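Local atomic coordinates of oxidized polyvinyl alcohol hydrolase (Pseudomonas sp. VM15C, PDB entry 3WWC), a protein that hydrolyses beta-diketones such as 4,6-nonanedione and oxidized polyvinyl alcohol, carrying out the second step in the breakdown of that polymer. Residues F152-A155 and M156-V160; Y31-E35 and G36-D40; A322-P325 and K326-P330. The protein carries 1 engineered substitution. All blocks are in the same frame, centred on the assembly; numbering follows the deposited sequence.

Contact 1: F152-A155 and M156-V160; sequences FFVA and MVQCV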
loop_
_atom_site.group_PDB
_atom_site.type_symbol
_atom_site.label_atom_id
_atom_site.label_comp_id
_atom_site.label_asym_id
_atom_site.label_seq_id
_atom_site.Cartn_x
_atom_site.Cartn_y
_atom_site.Cartn_z
ATOM N N PHE A 152 11.597 -3.858 -6.467
ATOM C CA PHE A 152 12.441 -4.203 -5.341
ATOM C C PHE A 152 11.664 -5.073 -4.391
ATOM O O PHE A 152 12.188 -6.045 -3.888
ATOM C CB PHE A 152 12.845 -2.896 -4.620
ATOM C CG PHE A 152 13.287 -3.073 -3.196
ATOM C CD1 PHE A 152 14.198 -4.066 -2.810
ATOM C CD2 PHE A 152 12.792 -2.207 -2.217
ATOM C CE1 PHE A 152 14.597 -4.182 -1.470
ATOM C CE2 PHE A 152 13.205 -2.332 -0.875
ATOM C CZ PHE A 152 14.113 -3.325 -0.504
ATOM N N PHE A 153 10.401 -4.766 -4.142
ATOM C CA PHE A 153 9.663 -5.561 -3.133
ATOM C C PHE A 153 9.525 -7.011 -3.565
ATOM O O PHE A 153 9.562 -7.886 -2.727
ATOM C CB PHE A 153 8.244 -4.990 -2.901
ATOM C CG PHE A 153 8.206 -3.552 -2.467
ATOM C CD1 PHE A 153 9.268 -2.922 -1.813
ATOM C CD2 PHE A 153 7.067 -2.821 -2.761
ATOM C CE1 PHE A 153 9.182 -1.558 -1.467
ATOM C CE2 PHE A 153 6.951 -1.475 -2.426
ATOM C CZ PHE A 153 8.015 -0.834 -1.775
ATOM N N VAL A 154 9.358 -7.246 -4.861
ATOM C CA VAL A 154 9.231 -8.622 -5.356
ATOM C C VAL A 154 10.571 -9.322 -5.140
ATOM O O VAL A 154 10.616 -10.420 -4.621
ATOM C CB VAL A 154 8.849 -8.603 -6.853
ATOM C CG1 VAL A 154 8.900 -10.043 -7.449
ATOM C CG2 VAL A 154 7.431 -8.062 -6.974
ATOM N N ALA A 155 11.650 -8.661 -5.519
ATOM C CA ALA A 155 12.977 -9.253 -5.337
ATOM C C ALA A 155 13.306 -9.500 -3.878
ATOM O O ALA A 155 13.922 -10.526 -3.513
ATOM C CB ALA A 155 14.035 -8.360 -5.944
ATOM N N MET A 156 12.872 -8.591 -3.013
ATOM C CA MET A 156 13.072 -8.685 -1.576
ATOM C C MET A 156 12.376 -9.928 -1.009
ATOM O O MET A 156 12.983 -10.742 -0.307
ATOM C CB MET A 156 12.519 -7.400 -0.968
ATOM C CG MET A 156 12.468 -7.393 0.535
ATOM S SD MET A 156 11.638 -5.925 1.187
ATOM C CE MET A 156 9.871 -6.289 0.837
ATOM N N VAL A 157 11.111 -10.103 -1.358
ATOM C CA VAL A 157 10.354 -11.242 -0.841
ATOM C C VAL A 157 10.925 -12.545 -1.455
ATOM O O VAL A 157 11.075 -13.536 -0.735
ATOM C CB VAL A 157 8.861 -11.084 -1.190
ATOM C CG1 VAL A 157 8.104 -12.377 -0.845
ATOM C CG2 VAL A 157 8.268 -9.947 -0.340
ATOM N N GLN A 158 11.281 -12.535 -2.746
ATOM C CA GLN A 158 11.843 -13.769 -3.356
ATOM C C GLN A 158 13.157 -14.153 -2.675
ATOM O O GLN A 158 13.435 -15.336 -2.468
ATOM C CB GLN A 158 12.039 -13.565 -4.856
ATOM C CG GLN A 158 10.719 -13.609 -5.593
ATOM C CD GLN A 158 10.849 -13.271 -7.050
ATOM O OE1 GLN A 158 10.008 -13.689 -7.862
ATOM N NE2 GLN A 158 11.840 -12.493 -7.392
ATOM N N CYS A 159 13.919 -13.170 -2.224
ATOM C CA CYS A 159 15.171 -13.456 -1.533
ATOM C C CYS A 159 14.949 -13.981 -0.111
ATOM O O CYS A 159 15.558 -15.013 0.327
ATOM C CB CYS A 159 16.005 -12.163 -1.510
ATOM S SG CYS A 159 17.599 -12.393 -0.671
ATOM N N VAL A 160 14.063 -13.341 0.658
ATOM C CA VAL A 160 13.815 -13.789 2.032
ATOM C C VAL A 160 13.299 -15.243 2.004
ATOM O O VAL A 160 13.594 -16.011 2.901
ATOM C CB VAL A 160 12.792 -12.835 2.733
ATOM C CG1 VAL A 160 12.412 -13.351 4.106
ATOM C CG2 VAL A 160 13.415 -11.459 2.855
#
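Four successive backbone bonds tie Phe152-Ala155 to Met156-Val160: Met156 N to Phe152 O at 2.8 Å, Val157 N to Phe153 O at 3.0 Å, Gln158 N to Val154 O at 2.9 Å and Cys159 N to Ala155 O at 2.9 Å. Each joins a residue to the fourth one before it, the repeat of an alpha helix. Beyond this ladder, Met156 carries most of the packing one turn on. Its SD approaches the Phe152 ring obliquely, 4.6 Å from the ring centroid and 34° off the normal, a Met-aromatic contact, while its CB comes within 3.9 Å of Phe152 CE1. A bend at chi3 (75°) swings the methyl back towards the backbone, leaving Met156 CE 4.3 Å from Phe153 CB. These are the last nine residues of helix 148-160, which packs on the sheet of this alpha/beta hydrolase: Met156 meets Phe50 of strand 46-53 and Ile98 of strand 96-100, and Phe152 reaches Arg48 and Pro100. Elsewhere on the helix, Val154 and Gln158 run side by side in the same direction, with Val154 CG1 3.8 Å from Gln158 CD. With CG beside its own backbone N (chi1 -75°), the glutamine extends along the valine and over Val154 O. Shortened to an alanine, this position is likely to lose the amide alongside Val154 CG1 and the CG over Val154 O, leaving that flank of the valine less covered, though Arg190 and Phe193 also touch it. Near the end of the helix, Cys159 is fixed covalently by its disulfide to Cys27.

Contact 2: Y31-E35 and G36-D40; sequences YEVKE and GLNVD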
loop_
_atom_site.group_PDB
_atom_site.type_symbol
_atom_site.label_atom_id
_atom_site.label_comp_id
_atom_site.label_asym_id
_atom_site.label_seq_id
_atom_site.Cartn_x
_atom_site.Cartn_y
_atom_site.Cartn_z
ATOM N N TYR A 31 24.127 -12.804 -1.693
ATOM C CA TYR A 31 23.442 -12.054 -0.643
ATOM C C TYR A 31 23.033 -12.970 0.489
ATOM O O TYR A 31 22.400 -13.994 0.274
ATOM C CB TYR A 31 22.211 -11.293 -1.216
ATOM C CG TYR A 31 21.735 -10.181 -0.266
ATOM C CD1 TYR A 31 20.726 -10.438 0.681
ATOM C CD2 TYR A 31 22.367 -8.948 -0.254
ATOM C CE1 TYR A 31 20.350 -9.486 1.629
ATOM C CE2 TYR A 31 22.014 -7.985 0.704
ATOM C CZ TYR A 31 21.018 -8.271 1.622
ATOM O OH TYR A 31 20.734 -7.330 2.590
ATOM N N GLU A 32 23.361 -12.605 1.714
ATOM C CA GLU A 32 23.036 -13.468 2.835
ATOM C C GLU A 32 21.920 -12.826 3.642
ATOM O O GLU A 32 22.174 -11.896 4.377
ATOM C CB GLU A 32 24.262 -13.631 3.730
ATOM C CG GLU A 32 25.545 -13.851 2.947
ATOM C CD GLU A 32 26.757 -14.036 3.846
ATOM O OE1 GLU A 32 27.087 -15.202 4.152
ATOM O OE2 GLU A 32 27.372 -13.016 4.246
ATOM N N VAL A 33 20.696 -13.309 3.489
ATOM C CA VAL A 33 19.557 -12.783 4.231
ATOM C C VAL A 33 19.639 -13.110 5.695
ATOM O O VAL A 33 20.133 -14.180 6.083
ATOM C CB VAL A 33 18.253 -13.355 3.711
ATOM C CG1 VAL A 33 17.064 -12.766 4.506
ATOM C CG2 VAL A 33 18.132 -13.049 2.298
ATOM N N LYS A 34 19.181 -12.191 6.527
ATOM C CA LYS A 34 19.224 -12.415 7.947
ATOM C C LYS A 34 17.980 -11.927 8.649
ATOM O O LYS A 34 17.191 -11.167 8.076
ATOM C CB LYS A 34 20.455 -11.707 8.546
ATOM C CG LYS A 34 20.505 -10.227 8.253
ATOM C CD LYS A 34 21.701 -9.480 8.933
ATOM C CE LYS A 34 21.506 -9.282 10.464
ATOM N NZ LYS A 34 20.401 -8.354 10.845
ATOM N N GLU A 35 17.804 -12.375 9.890
ATOM C CA GLU A 35 16.704 -11.894 10.691
ATOM C C GLU A 35 17.131 -10.488 11.038
ATOM O O GLU A 35 18.322 -10.207 11.217
ATOM C CB GLU A 35 16.573 -12.713 11.971
ATOM C CG GLU A 35 15.632 -12.116 12.968
ATOM C CD GLU A 35 15.369 -13.037 14.163
ATOM O OE1 GLU A 35 16.007 -14.101 14.258
ATOM O OE2 GLU A 35 14.523 -12.678 15.009
ATOM N N GLY A 36 16.175 -9.583 11.136
ATOM C CA GLY A 36 16.486 -8.215 11.479
ATOM C C GLY A 36 16.813 -7.344 10.275
ATOM O O GLY A 36 16.283 -7.568 9.184
ATOM N N LEU A 37 17.710 -6.386 10.454
ATOM C CA LEU A 37 18.052 -5.463 9.390
ATOM C C LEU A 37 18.967 -6.031 8.319
ATOM O O LEU A 37 20.017 -6.629 8.668
ATOM C CB LEU A 37 18.713 -4.220 9.981
ATOM C CG LEU A 37 19.089 -3.153 8.958
ATOM C CD1 LEU A 37 17.862 -2.526 8.302
ATOM C CD2 LEU A 37 19.841 -2.042 9.726
ATOM N N ASN A 38 18.560 -5.913 7.040
ATOM C CA ASN A 38 19.363 -6.367 5.881
ATOM C C ASN A 38 19.706 -5.120 5.114
ATOM O O ASN A 38 18.819 -4.316 4.829
ATOM C CB ASN A 38 18.488 -7.270 4.999
ATOM C CG ASN A 38 18.233 -8.616 5.652
ATOM O OD1 ASN A 38 18.931 -9.577 5.342
ATOM N ND2 ASN A 38 17.285 -8.685 6.585
ATOM N N VAL A 39 20.972 -4.925 4.765
ATOM C CA VAL A 39 21.384 -3.722 4.060
ATOM C C VAL A 39 22.118 -4.056 2.777
ATOM O O VAL A 39 22.421 -5.239 2.534
ATOM C CB VAL A 39 22.321 -2.811 4.934
ATOM C CG1 VAL A 39 21.604 -2.419 6.228
ATOM C CG2 VAL A 39 23.608 -3.559 5.268
ATOM N N ASP A 40 22.403 -3.049 1.964
ATOM C CA ASP A 40 23.106 -3.210 0.680
ATOM C C ASP A 40 22.541 -4.263 -0.264
ATOM O O ASP A 40 23.277 -4.965 -1.008
ATOM C CB ASP A 40 24.598 -3.472 0.953
ATOM C CG ASP A 40 25.239 -2.301 1.643
ATOM O OD1 ASP A 40 24.830 -1.159 1.340
ATOM O OD2 ASP A 40 26.150 -2.523 2.460
HETATM O O HOH W 1 21.652 -9.403 5.047
#
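Tyr31-Glu35 doubles back on Gly36-Asp40, the two end-to-end directions lying 158° apart, and the chain reverses at Gly36, where phi 88° and psi -147° would push a CB into Glu35 O. Asn38 fills the space between the two arms. Its OD1 takes Lys34 N at 2.9 Å, in the carbonyl plane on a lone pair, while its ND2 gives a bond of 2.9 Å to Lys34 O, which lies in the amide plane. Bonded through both its oxygen and its nitrogen to the backbone of Lys34, the amide is fixed in its rotation. The lysine side chain slides past Asn38 in the opposite sense; bends at chi3 and chi4 curl it back over the turn, so that Lys34 NZ bonds Leu37 O and Glu35 O, each at 2.8 Å, and its charge is met by two carbonyls. Further along, Tyr31 OH donates to Val39 O at 2.7 Å, from above the carbonyl plane, although that oxygen lies in the plane of the ring at its edge. A water bridges Glu32 O (2.6 Å) and Asn38 OD1 (2.7 Å), with a weak bond to Tyr31 OH. Tyr31 also meets Phe41 edge-to-face. The other edge of strand 36-43 pairs with strand 46-53, through Gly36 with Val52 and Asn38 with Phe50. Here the asparagine amide takes the part of a backbone partner for the incoming chain, at the outermost first strand of an alpha/beta hydrolase sheet.

Contact 3: A322-P325 and K326-P330; sequences ASHP and KGSDP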
loop_
_atom_site.group_PDB
_atom_site.type_symbol
_atom_site.label_atom_id
_atom_site.label_comp_id
_atom_site.label_asym_id
_atom_site.label_seq_id
_atom_site.Cartn_x
_atom_site.Cartn_y
_atom_site.Cartn_z
ATOM N N ALA A 322 -5.569 -13.183 4.682
ATOM C CA ALA A 322 -5.074 -14.579 4.620
ATOM C C ALA A 322 -6.200 -15.601 4.414
ATOM O O ALA A 322 -5.946 -16.718 3.978
ATOM C CB ALA A 322 -4.273 -14.896 5.934
ATOM N N SER A 323 -7.424 -15.194 4.687
ATOM C CA SER A 323 -8.568 -16.102 4.438
ATOM C C SER A 323 -8.872 -16.241 2.960
ATOM O O SER A 323 -9.747 -17.038 2.558
ATOM C CB SER A 323 -9.812 -15.595 5.181
ATOM O OG SER A 323 -10.449 -14.490 4.548
ATOM N N HIS A 324 -8.213 -15.451 2.134
ATOM C CA HIS A 324 -8.443 -15.507 0.695
ATOM C C HIS A 324 -7.099 -15.693 0.016
ATOM O O HIS A 324 -6.561 -14.761 -0.586
ATOM C CB HIS A 324 -9.096 -14.212 0.235
ATOM C CG HIS A 324 -9.737 -14.331 -1.109
ATOM N ND1 HIS A 324 -10.881 -15.079 -1.292
ATOM C CD2 HIS A 324 -9.362 -13.889 -2.331
ATOM C CE1 HIS A 324 -11.178 -15.095 -2.580
ATOM N NE2 HIS A 324 -10.284 -14.384 -3.235
ATOM N N PRO A 325 -6.530 -16.911 0.083
ATOM C CA PRO A 325 -5.239 -17.162 -0.546
ATOM C C PRO A 325 -5.366 -16.986 -2.071
ATOM O O PRO A 325 -6.435 -17.197 -2.660
ATOM C CB PRO A 325 -4.878 -18.585 -0.093
ATOM C CG PRO A 325 -6.244 -19.233 0.123
ATOM C CD PRO A 325 -7.076 -18.110 0.752
ATOM N N LYS A 326 -4.270 -16.610 -2.714
ATOM C CA LYS A 326 -4.274 -16.292 -4.115
ATOM C C LYS A 326 -4.888 -17.380 -4.987
ATOM O O LYS A 326 -4.490 -18.539 -4.905
ATOM C CB LYS A 326 -2.854 -16.001 -4.578
ATOM C CG LYS A 326 -2.865 -15.257 -5.917
ATOM C CD LYS A 326 -1.501 -14.844 -6.313
ATOM C CE LYS A 326 -1.487 -14.000 -7.560
ATOM N NZ LYS A 326 -2.196 -12.657 -7.427
ATOM N N GLY A 327 -5.893 -16.985 -5.748
ATOM C CA GLY A 327 -6.564 -17.926 -6.668
ATOM C C GLY A 327 -7.834 -18.496 -6.102
ATOM O O GLY A 327 -8.501 -19.286 -6.781
ATOM N N SER A 328 -8.174 -18.125 -4.869
ATOM C CA SER A 328 -9.414 -18.533 -4.215
ATOM C C SER A 328 -10.572 -17.937 -4.973
ATOM O O SER A 328 -10.413 -16.918 -5.613
ATOM C CB SER A 328 -9.449 -17.975 -2.784
ATOM O OG SER A 328 -8.665 -18.793 -2.002
ATOM N N ASP A 329 -11.747 -18.570 -4.872
ATOM C CA ASP A 329 -12.935 -18.061 -5.565
ATOM C C ASP A 329 -13.539 -16.907 -4.780
ATOM O O ASP A 329 -13.832 -17.082 -3.616
ATOM C CB ASP A 329 -13.978 -19.167 -5.595
ATOM C CG ASP A 329 -15.189 -18.815 -6.425
ATOM O OD1 ASP A 329 -15.440 -17.636 -6.732
ATOM O OD2 ASP A 329 -15.893 -19.780 -6.785
ATOM N N PRO A 330 -13.744 -15.744 -5.402
ATOM C CA PRO A 330 -14.336 -14.639 -4.651
ATOM C C PRO A 330 -15.662 -14.997 -4.023
ATOM O O PRO A 330 -16.027 -14.445 -2.996
ATOM C CB PRO A 330 -14.501 -13.561 -5.703
ATOM C CG PRO A 330 -13.333 -13.836 -6.620
ATOM C CD PRO A 330 -13.355 -15.297 -6.755
HETATM O O HOH W 2 -9.693 -13.852 -5.951
#
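His324 and Ser328 make the close-packed half of the contact. Ser328 CB sits over one face of the imidazole, 3.6 Å from the ring centroid and 21° off its normal, a CH-pi contact displaced towards the rim, where His324 CE1 approaches Ser328 CB to 3.4 Å. With CG anti to the backbone N (chi1 -163°), the ring is carried past Pro325 to the far arm of the turn, and Asp329 O lies near its plane, 3.5 Å from His324 CE1. Val293 and Ile248 of the central sheet also touch the His324 side chain. Pro325 O is held twice by the same residue, by Ser328 N at 3.0 Å and by Ser328 OG at 2.8 Å, with the N-H arriving in the carbonyl plane and the hydroxyl somewhat tilted from it. The first of these bonds closes a type II beta turn from Pro325 to Ser328, in the loop that leads from helix 310-322 towards strand 343-346. Gly327 takes the third position, where positive phi would drive a CB against the carbonyl O of Lys326. The serine hydroxyl also rests against the proline ring, OG lying 3.3 Å from Pro325 CG. The looser side is at the corner of the turn, where Gly327 is exposed, and at the ring edge, where a water bridges His324 NE2 (2.8 Å) and Ser328 O (3.2 Å). Lys326, by contrast, is bound elsewhere in the fold: its NZ bonds the carbonyls of Pro246, Ser191 and Trp194, while its own O accepts from Arg169. Asp329 OD2 forms a salt bridge with Arg331.

Contacts 1 and 2 are neighbours, with centres 12 Å apart: Cys159 SG packs on Tyr31 CD1 at 3.9 Å and comes unusually close to Val33 CG2, so the end of helix 148-160 lies against the arm leading into strand 36-43. Phe50 touches both, through Met156 and Asn38. Contact 3 stands apart, its centre 21 Å from that of contact 1 and 30 Å from that of contact 2; Trp194 still spans the first gap, packing on Phe153 and bonding Lys326. All three lie away from the pockets holding butanoic acid, one of which includes the engineered Ala177, at the position of the probable nucleophile; the Phe153 side chain is about 14 Å from a bound butanoic acid.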